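PDB 4WOK: UDP-glucose 4-epimerase from Brucella ovis, which probably catalyses the NAD-dependent interconversion of UDP-glucose and UDP-galactose by inverting the configuration at C4 of the sugar. Local coordinates for residues M206-R211 / F330-R335; T224-C229 / I269-Q274; D232-T237 / V315-D320. The protein carries 2 engineered substitutions. One frame throughout, in Å; residues are numbered along the deposited sequence. Where two conformers were deposited one is given.

Interaction 1: residues M206-R211 / F330-R335; sequences MAAAGR and FGLEVR
Ala209, at the C-terminal end of helix 200-209, presses its methyl into the bend of the chain at 330-332. Its CB lies 3.1 Å from Phe330 O and 3.7 Å from Leu332 CD2, the leucine branch that reaches the last turn of the helix. One turn earlier, Met206 crosses the Phe330 ring, with CG 3.7 Å from CD1. The sulfur follows as a Met-aromatic contact, SD standing 5.2 Å from the ring centroid and 54° off its normal, an oblique approach.

Arg211, exposed to solvent, lies alongside these apolar contacts. The helix stops in a Schellman motif, in which Gly210 takes positive phi and Arg211 N bonds back to Met206 O, and this turn sends the arginine chain over the Phe330-Gly331 peptide. Extended from CG to NE, the chain lays one guanidinium face on that peptide, with Phe330 C 3.6 Å above the guanidinium plane. Gly331, without a side chain, lets the guanidinium lie this close. A water accepts from Gly331 N and, weakly, from Arg211 NH2. Farther out, Pro202 and Met205 of the same helix pack on Phe330, while Thr280 of helix 269-280 and Arg282 flank Leu332.

Interaction 2: residues T224-C229 / I269-Q274; sequences TPDGTC and IREIVQ
Thr228 meets the first turn of helix 269-280 through its hydroxyl, which accepts from Arg270 N at an OG1-to-N distance of 3.1 Å in a nearly straight bond (165°). Beside it, Ile269 N donates to Cys229 O at 3.2 Å, almost in line with the carbonyl bond but more bent at the hydrogen. Two amides at the helix start are thus engaged by consecutive residues of the loop.

The threonine rotamer makes this possible: with chi1 at 72°, OG1 sits between the backbone N and the carbonyl carbon, and CG2 is left beside the Arg270 side chain. The same hydroxyl donates to Asp226 OD1 (2.8 Å from Thr228 OG1), arriving from above the carboxylate plane. OD1 also accepts from Thr228 N, nearly along its C-O axis, which closes an Asx turn. Two bonds from one residue therefore fix the carboxylate and leave OG1 oriented to receive the helix amide. The other oxygen, OD2, bonds to Ser268 OG and rests 3.3 Å from Arg270 CB, so it meets the aliphatic base of the arginine. Arg270 bends at chi2 and chi3, carrying its guanidinium away from the aspartate; OD2 and NE remain 5.7 Å apart.

Gly227 closes a type I turn from Thr224, and this loop leads into strand 230-235. Ser268, on the neighbouring strand 267-268, also gives its amide to Glu271 OE2, while Leu200 of helix 200-209 packs against Ile269 and Met288 of strand 286-289 against Arg270.

Interaction 3: residues D232-T237 / V315-D320; sequences DYIHVT and VYSDLD
His235 joins strand 230-235 to helix 236-251 and packs on Tyr316 and Ser317. Starting at CB, its side chain first passes Ser317 OG and Tyr316 O, each 3.4 Å from His235 CB. A chi1 of -163° sets CG anti to the backbone N and swings the ring out over the loop. At CG the ring meets Tyr316 CB, a CH-pi contact with this carbon 4.1 Å from the centroid of the His235 ring and above one face, displaced toward the rim. His235 CD2 lies 3.3 Å from Tyr316 O. At the ring's edge, His235 ND1 accepts from Thr237 N at 3.0 Å, with the donor close to the ring plane: this is an N-cap bond for helix 236-251. The far nitrogen, NE2, is bonded to Thr325 OG1 of helix 319-326.

The backbone of the histidine is held as well. His235 N donates to Ser317 OG over 2.8 Å in a nearly straight bond, and the same hydroxyl bonds to Asp238 OD2. Nearby, Thr237 CG2 lies 3.5 Å from Tyr316 CE2, and a water donates to both Tyr233 O and Ser317 O, bridging the two backbones.

With ND1 accepting from an amide, any proton on a neutral ring would be expected at NE2, toward Thr325. Bonded at both nitrogens and packed on one face, the imidazole is fixed in rotation and links the start of helix 236-251 to the last turn of helix 319-326.

Overall arrangement
From the N terminus, the chain lays down six of the seven strands of the Rossmann sheet before helix 200-209, where 206-211 opens the loop that interaction 1 closes at the C-terminal 330-335; the seventh strand, 257-260, comes inside that loop. Interactions 2 and 3 are both nested in it. Their segments alternate, 224-229, 232-237, 269-274 and 315-320, so the two loops cross. They also touch: Ile272 packs on Tyr233 and Leu319, whereas interaction 1 stays about 7 Å from each at the nearest atoms. Together they tie helix 200-209 to the C-terminal tail, the loop before strand 230-235 to helix 269-280, and that strand's junction with helix 236-251 to the approach to helix 319-326.

Interaction 1: residues M206-R211 / F330-R335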
loop_
_atom_site.group_PDB
_atom_site.type_symbol
_atom_site.label_atom_id
_atom_site.label_comp_id
_atom_site.label_asym_id
_atom_site.label_seq_id
_atom_site.Cartn_x
_atom_site.Cartn_y
_atom_site.Cartn_z
ATOM N N MET A 206 18.433 -6.282 2.093
ATOM C CA MET A 206 19.584 -5.414 1.916
ATOM C C MET A 206 20.693 -5.810 2.883
ATOM O O MET A 206 21.862 -5.838 2.509
ATOM C CB MET A 206 19.193 -3.953 2.121
ATOM C CG MET A 206 18.305 -3.392 0.996
ATOM S SD MET A 206 17.544 -1.822 1.463
ATOM C CE MET A 206 18.987 -0.760 1.505
ATOM N N ALA A 207 20.313 -6.132 4.114
ATOM C CA ALA A 207 21.291 -6.523 5.133
ATOM C C ALA A 207 21.945 -7.860 4.753
ATOM O O ALA A 207 23.159 -8.003 4.814
ATOM C CB ALA A 207 20.632 -6.612 6.491
ATOM N N ALA A 208 21.135 -8.827 4.331
ATOM C CA ALA A 208 21.668 -10.116 3.881
ATOM C C ALA A 208 22.596 -9.916 2.683
ATOM O O ALA A 208 23.587 -10.616 2.528
ATOM C CB ALA A 208 20.538 -11.071 3.533
ATOM N N ALA A 209 22.280 -8.929 1.854
ATOM C CA ALA A 209 23.063 -8.659 0.651
ATOM C C ALA A 209 24.301 -7.802 0.905
ATOM O O ALA A 209 25.147 -7.661 0.024
ATOM C CB ALA A 209 22.188 -7.987 -0.393
ATOM N N GLY A 210 24.397 -7.217 2.097
ATOM C CA GLY A 210 25.551 -6.417 2.462
ATOM C C GLY A 210 25.361 -4.971 2.063
ATOM O O GLY A 210 26.292 -4.170 2.122
ATOM N N ARG A 211 24.145 -4.634 1.646
ATOM C CA ARG A 211 23.819 -3.259 1.305
ATOM C C ARG A 211 23.517 -2.469 2.575
ATOM O O ARG A 211 23.612 -1.244 2.587
ATOM C CB ARG A 211 22.641 -3.211 0.327
ATOM C CG ARG A 211 22.952 -3.920 -0.983
ATOM C CD ARG A 211 21.815 -3.791 -1.992
ATOM N NE ARG A 211 22.205 -4.289 -3.314
ATOM C CZ ARG A 211 21.496 -4.102 -4.429
ATOM N NH1 ARG A 211 20.353 -3.433 -4.392
ATOM N NH2 ARG A 211 21.930 -4.587 -5.583
ATOM N N PHE A 330 17.217 -6.627 -4.448
ATOM C CA PHE A 330 18.030 -6.113 -3.356
ATOM C C PHE A 330 19.375 -6.819 -3.269
ATOM O O PHE A 330 19.901 -7.010 -2.192
ATOM C CB PHE A 330 17.279 -6.236 -2.030
ATOM C CG PHE A 330 16.005 -5.441 -1.994
ATOM C CD1 PHE A 330 16.039 -4.057 -1.868
ATOM C CD2 PHE A 330 14.783 -6.073 -2.098
ATOM C CE1 PHE A 330 14.864 -3.310 -1.854
ATOM C CE2 PHE A 330 13.597 -5.337 -2.083
ATOM C CZ PHE A 330 13.640 -3.955 -1.960
ATOM N N GLY A 331 19.918 -7.198 -4.417
ATOM C CA GLY A 331 21.255 -7.751 -4.483
ATOM C C GLY A 331 21.356 -9.208 -4.088
ATOM O O GLY A 331 22.440 -9.672 -3.750
ATOM N N LEU A 332 20.242 -9.933 -4.131
ATOM C CA LEU A 332 20.255 -11.350 -3.776
ATOM C C LEU A 332 19.916 -12.214 -4.985
ATOM O O LEU A 332 19.392 -11.724 -5.984
ATOM C CB LEU A 332 19.280 -11.627 -2.624
ATOM C CG LEU A 332 19.626 -10.905 -1.317
ATOM C CD1 LEU A 332 18.540 -11.082 -0.272
ATOM C CD2 LEU A 332 20.970 -11.416 -0.775
ATOM N N GLU A 333 20.237 -13.496 -4.893
ATOM C CA GLU A 333 19.930 -14.448 -5.955
ATOM C C GLU A 333 19.106 -15.596 -5.388
ATOM O O GLU A 333 19.412 -16.123 -4.322
ATOM C CB GLU A 333 21.214 -14.981 -6.604
ATOM N N VAL A 334 18.050 -15.977 -6.091
ATOM C CA VAL A 334 17.238 -17.107 -5.655
ATOM C C VAL A 334 17.848 -18.410 -6.152
ATOM O O VAL A 334 18.069 -18.582 -7.348
ATOM C CB VAL A 334 15.793 -16.997 -6.159
ATOM C CG1 VAL A 334 15.001 -18.234 -5.765
ATOM C CG2 VAL A 334 15.146 -15.737 -5.612
ATOM N N ARG A 335 18.116 -19.326 -5.228
ATOM C CA ARG A 335 18.755 -20.593 -5.570
ATOM C C ARG A 335 17.797 -21.768 -5.382
ATOM O O ARG A 335 17.016 -21.800 -4.429
ATOM C CB ARG A 335 20.018 -20.792 -4.727
HETATM O O HOH W 1 19.623 -5.990 -7.212
#

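Interaction 2: residues T224-C229 / I269-Q274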
loop_
_atom_site.group_PDB
_atom_site.type_symbol
_atom_site.label_atom_id
_atom_site.label_comp_id
_atom_site.label_asym_id
_atom_site.label_seq_id
_atom_site.Cartn_x
_atom_site.Cartn_y
_atom_site.Cartn_z
ATOM N N THR A 224 4.679 -14.870 21.109
ATOM C CA THR A 224 4.488 -15.472 19.792
ATOM C C THR A 224 5.248 -16.792 19.727
ATOM O O THR A 224 6.216 -16.966 20.457
ATOM C CB THR A 224 5.002 -14.559 18.670
ATOM O OG1 THR A 224 6.430 -14.454 18.773
ATOM C CG2 THR A 224 4.361 -13.172 18.761
ATOM N N PRO A 225 4.827 -17.714 18.843
ATOM C CA PRO A 225 5.490 -19.017 18.721
ATOM C C PRO A 225 7.025 -18.976 18.721
ATOM O O PRO A 225 7.620 -19.811 19.399
ATOM C CB PRO A 225 4.960 -19.537 17.384
ATOM C CG PRO A 225 3.569 -18.999 17.332
ATOM C CD PRO A 225 3.624 -17.639 17.990
ATOM N N ASP A 226 7.658 -18.041 18.014
ATOM C CA ASP A 226 9.126 -18.014 18.016
ATOM C C ASP A 226 9.692 -16.838 18.800
ATOM O O ASP A 226 10.908 -16.640 18.846
ATOM C CB ASP A 226 9.687 -18.004 16.589
ATOM C CG ASP A 226 9.176 -16.838 15.750
ATOM O OD1 ASP A 226 8.932 -15.740 16.296
ATOM O OD2 ASP A 226 9.032 -17.033 14.527
ATOM N N GLY A 227 8.811 -16.061 19.415
ATOM C CA GLY A 227 9.243 -14.974 20.272
ATOM C C GLY A 227 9.403 -13.643 19.561
ATOM O O GLY A 227 9.490 -12.608 20.215
ATOM N N THR A 228 9.460 -13.662 18.231
ATOM C CA THR A 228 9.580 -12.416 17.474
ATOM C C THR A 228 8.191 -11.966 17.021
ATOM O O THR A 228 7.265 -12.774 16.934
ATOM C CB THR A 228 10.527 -12.544 16.247
ATOM O OG1 THR A 228 9.914 -13.330 15.213
ATOM C CG2 THR A 228 11.859 -13.164 16.651
ATOM N N CYS A 229 8.035 -10.677 16.734
ATOM C CA CYS A 229 6.686 -10.164 16.523
ATOM C C CYS A 229 6.137 -10.538 15.153
ATOM O O CYS A 229 6.875 -10.754 14.188
ATOM C CB CYS A 229 6.634 -8.648 16.715
ATOM S SG CYS A 229 6.920 -7.704 15.238
ATOM N N ILE A 269 9.093 -12.053 12.226
ATOM C CA ILE A 269 10.402 -11.607 11.746
ATOM C C ILE A 269 11.327 -12.796 11.492
ATOM O O ILE A 269 12.032 -12.853 10.476
ATOM C CB ILE A 269 11.089 -10.657 12.763
ATOM C CG1 ILE A 269 10.203 -9.449 13.081
ATOM C CG2 ILE A 269 12.460 -10.237 12.262
ATOM C CD1 ILE A 269 10.134 -8.420 11.984
ATOM N N ARG A 270 11.322 -13.739 12.432
ATOM C CA ARG A 270 12.164 -14.921 12.329
ATOM C C ARG A 270 11.853 -15.690 11.049
ATOM O O ARG A 270 12.771 -16.066 10.318
ATOM C CB ARG A 270 11.990 -15.824 13.557
ATOM C CG ARG A 270 12.851 -17.085 13.537
ATOM C CD ARG A 270 14.340 -16.754 13.635
ATOM N NE ARG A 270 14.693 -16.163 14.926
ATOM C CZ ARG A 270 15.714 -15.331 15.115
ATOM N NH1 ARG A 270 16.494 -14.985 14.096
ATOM N NH2 ARG A 270 15.951 -14.840 16.326
ATOM N N GLU A 271 10.565 -15.893 10.764
ATOM C CA GLU A 271 10.160 -16.607 9.555
ATOM C C GLU A 271 10.744 -15.945 8.317
ATOM O O GLU A 271 11.247 -16.609 7.412
ATOM C CB GLU A 271 8.640 -16.657 9.422
ATOM C CG GLU A 271 7.891 -17.420 10.502
ATOM C CD GLU A 271 6.384 -17.351 10.284
ATOM O OE1 GLU A 271 5.901 -17.941 9.295
ATOM O OE2 GLU A 271 5.684 -16.687 11.078
ATOM N N ILE A 272 10.662 -14.618 8.287
ATOM C CA ILE A 272 11.162 -13.854 7.158
ATOM C C ILE A 272 12.668 -14.025 7.002
ATOM O O ILE A 272 13.159 -14.339 5.924
ATOM C CB ILE A 272 10.810 -12.359 7.309
ATOM C CG1 ILE A 272 9.323 -12.159 7.014
ATOM C CG2 ILE A 272 11.657 -11.503 6.375
ATOM C CD1 ILE A 272 8.780 -10.845 7.496
ATOM N N VAL A 273 13.394 -13.825 8.091
ATOM C CA VAL A 273 14.838 -13.985 8.080
ATOM C C VAL A 273 15.220 -15.409 7.663
ATOM O O VAL A 273 16.093 -15.605 6.815
ATOM C CB VAL A 273 15.425 -13.642 9.461
ATOM C CG1 VAL A 273 16.800 -14.252 9.639
ATOM C CG2 VAL A 273 15.456 -12.134 9.635
ATOM N N GLN A 274 14.533 -16.393 8.228
ATOM C CA GLN A 274 14.778 -17.793 7.874
ATOM C C GLN A 274 14.536 -18.051 6.395
ATOM O O GLN A 274 15.337 -18.704 5.731
ATOM C CB GLN A 274 13.890 -18.720 8.695
ATOM C CG GLN A 274 14.238 -18.803 10.161
ATOM C CD GLN A 274 13.242 -19.658 10.924
ATOM O OE1 GLN A 274 12.028 -19.553 10.718
ATOM N NE2 GLN A 274 13.748 -20.518 11.800
#

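Interaction 3: residues D232-T237 / V315-D320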
loop_
_atom_site.group_PDB
_atom_site.type_symbol
_atom_site.label_atom_id
_atom_site.label_comp_id
_atom_site.label_asym_id
_atom_site.label_seq_id
_atom_site.Cartn_x
_atom_site.Cartn_y
_atom_site.Cartn_z
ATOM N N ASP A 232 1.683 -8.349 9.150
ATOM C CA ASP A 232 0.820 -8.766 8.051
ATOM C C ASP A 232 1.405 -8.344 6.715
ATOM O O ASP A 232 1.600 -7.149 6.474
ATOM C CB ASP A 232 -0.565 -8.157 8.241
ATOM C CG ASP A 232 -1.620 -8.813 7.387
ATOM O OD1 ASP A 232 -1.284 -9.675 6.550
ATOM O OD2 ASP A 232 -2.798 -8.457 7.564
ATOM N N TYR A 233 1.685 -9.309 5.849
ATOM C CA TYR A 233 2.323 -8.997 4.570
ATOM C C TYR A 233 1.485 -9.442 3.382
ATOM O O TYR A 233 1.003 -10.567 3.339
ATOM C CB TYR A 233 3.711 -9.639 4.501
ATOM C CG TYR A 233 4.596 -9.195 5.646
ATOM C CD1 TYR A 233 4.586 -9.874 6.860
ATOM C CD2 TYR A 233 5.409 -8.076 5.528
ATOM C CE1 TYR A 233 5.374 -9.460 7.917
ATOM C CE2 TYR A 233 6.200 -7.652 6.582
ATOM C CZ TYR A 233 6.176 -8.349 7.773
ATOM O OH TYR A 233 6.954 -7.928 8.829
ATOM N N ILE A 234 1.319 -8.552 2.413
ATOM C CA ILE A 234 0.573 -8.893 1.209
ATOM C C ILE A 234 1.390 -8.526 -0.027
ATOM O O ILE A 234 1.997 -7.453 -0.097
ATOM C CB ILE A 234 -0.819 -8.199 1.181
ATOM C CG1 ILE A 234 -1.547 -8.485 -0.136
ATOM C CG2 ILE A 234 -0.703 -6.694 1.401
ATOM C CD1 ILE A 234 -3.032 -8.124 -0.101
ATOM N N HIS A 235 1.417 -9.434 -0.994
ATOM C CA HIS A 235 2.168 -9.234 -2.220
ATOM C C HIS A 235 1.601 -8.079 -3.036
ATOM O O HIS A 235 0.383 -7.956 -3.197
ATOM C CB HIS A 235 2.167 -10.519 -3.047
ATOM C CG HIS A 235 3.221 -10.552 -4.107
ATOM N ND1 HIS A 235 3.150 -9.789 -5.250
ATOM C CD2 HIS A 235 4.380 -11.250 -4.189
ATOM C CE1 HIS A 235 4.214 -10.023 -5.999
ATOM N NE2 HIS A 235 4.976 -10.907 -5.378
ATOM N N VAL A 236 2.490 -7.256 -3.579
ATOM C CA VAL A 236 2.084 -6.053 -4.302
ATOM C C VAL A 236 1.227 -6.367 -5.543
ATOM O O VAL A 236 0.361 -5.573 -5.940
ATOM C CB VAL A 236 3.327 -5.233 -4.707
ATOM C CG1 VAL A 236 4.249 -6.064 -5.595
ATOM C CG2 VAL A 236 2.928 -3.920 -5.379
ATOM N N THR A 237 1.453 -7.524 -6.157
ATOM C CA THR A 237 0.635 -7.902 -7.307
ATOM C C THR A 237 -0.793 -8.195 -6.866
ATOM O O THR A 237 -1.752 -7.866 -7.577
ATOM C CB THR A 237 1.218 -9.115 -8.048
ATOM O OG1 THR A 237 2.542 -8.791 -8.491
ATOM C CG2 THR A 237 0.360 -9.463 -9.262
ATOM N N VAL A 315 -3.423 -14.556 -4.220
ATOM C CA VAL A 315 -2.899 -15.759 -4.862
ATOM C C VAL A 315 -1.380 -15.713 -4.979
ATOM O O VAL A 315 -0.771 -16.677 -5.415
ATOM C CB VAL A 315 -3.507 -15.982 -6.269
ATOM C CG1 VAL A 315 -5.024 -16.084 -6.184
ATOM C CG2 VAL A 315 -3.100 -14.878 -7.228
ATOM N N TYR A 316 -0.769 -14.601 -4.579
ATOM C CA TYR A 316 0.688 -14.468 -4.656
ATOM C C TYR A 316 1.332 -14.167 -3.303
ATOM O O TYR A 316 2.523 -13.861 -3.233
ATOM C CB TYR A 316 1.083 -13.353 -5.640
ATOM C CG TYR A 316 0.623 -13.537 -7.072
ATOM C CD1 TYR A 316 1.136 -14.553 -7.866
ATOM C CD2 TYR A 316 -0.298 -12.669 -7.641
ATOM C CE1 TYR A 316 0.724 -14.715 -9.181
ATOM C CE2 TYR A 316 -0.713 -12.822 -8.951
ATOM C CZ TYR A 316 -0.199 -13.841 -9.719
ATOM O OH TYR A 316 -0.614 -13.990 -11.025
ATOM N N SER A 317 0.557 -14.237 -2.229
ATOM C CA SER A 317 1.037 -13.712 -0.963
ATOM C C SER A 317 1.531 -14.776 0.019
ATOM O O SER A 317 1.596 -14.534 1.225
ATOM C CB SER A 317 -0.052 -12.863 -0.318
ATOM O OG SER A 317 -0.284 -11.686 -1.080
ATOM N N ASP A 318 1.898 -15.945 -0.494
ATOM C CA ASP A 318 2.634 -16.901 0.322
ATOM C C ASP A 318 4.050 -16.351 0.535
ATOM O O ASP A 318 4.603 -15.697 -0.351
ATOM C CB ASP A 318 2.660 -18.278 -0.344
ATOM C CG ASP A 318 3.108 -18.209 -1.788
ATOM O OD1 ASP A 318 2.317 -17.746 -2.643
ATOM O OD2 ASP A 318 4.255 -18.615 -2.062
ATOM N N LEU A 319 4.626 -16.586 1.709
ATOM C CA LEU A 319 5.930 -16.010 2.045
ATOM C C LEU A 319 6.980 -16.295 0.975
ATOM O O LEU A 319 7.739 -15.412 0.579
ATOM C CB LEU A 319 6.411 -16.536 3.398
ATOM C CG LEU A 319 7.755 -15.969 3.858
ATOM C CD1 LEU A 319 7.714 -14.445 3.929
ATOM C CD2 LEU A 319 8.143 -16.563 5.200
ATOM N N ASP A 320 6.999 -17.535 0.498
ATOM C CA ASP A 320 8.006 -17.930 -0.474
ATOM C C ASP A 320 7.921 -17.096 -1.760
ATOM O O ASP A 320 8.957 -16.674 -2.276
ATOM C CB ASP A 320 7.901 -19.428 -0.776
ATOM C CG ASP A 320 8.748 -20.275 0.175
ATOM O OD1 ASP A 320 8.960 -19.850 1.334
ATOM O OD2 ASP A 320 9.206 -21.361 -0.237
HETATM O O HOH W 2 2.042 -13.081 3.524
#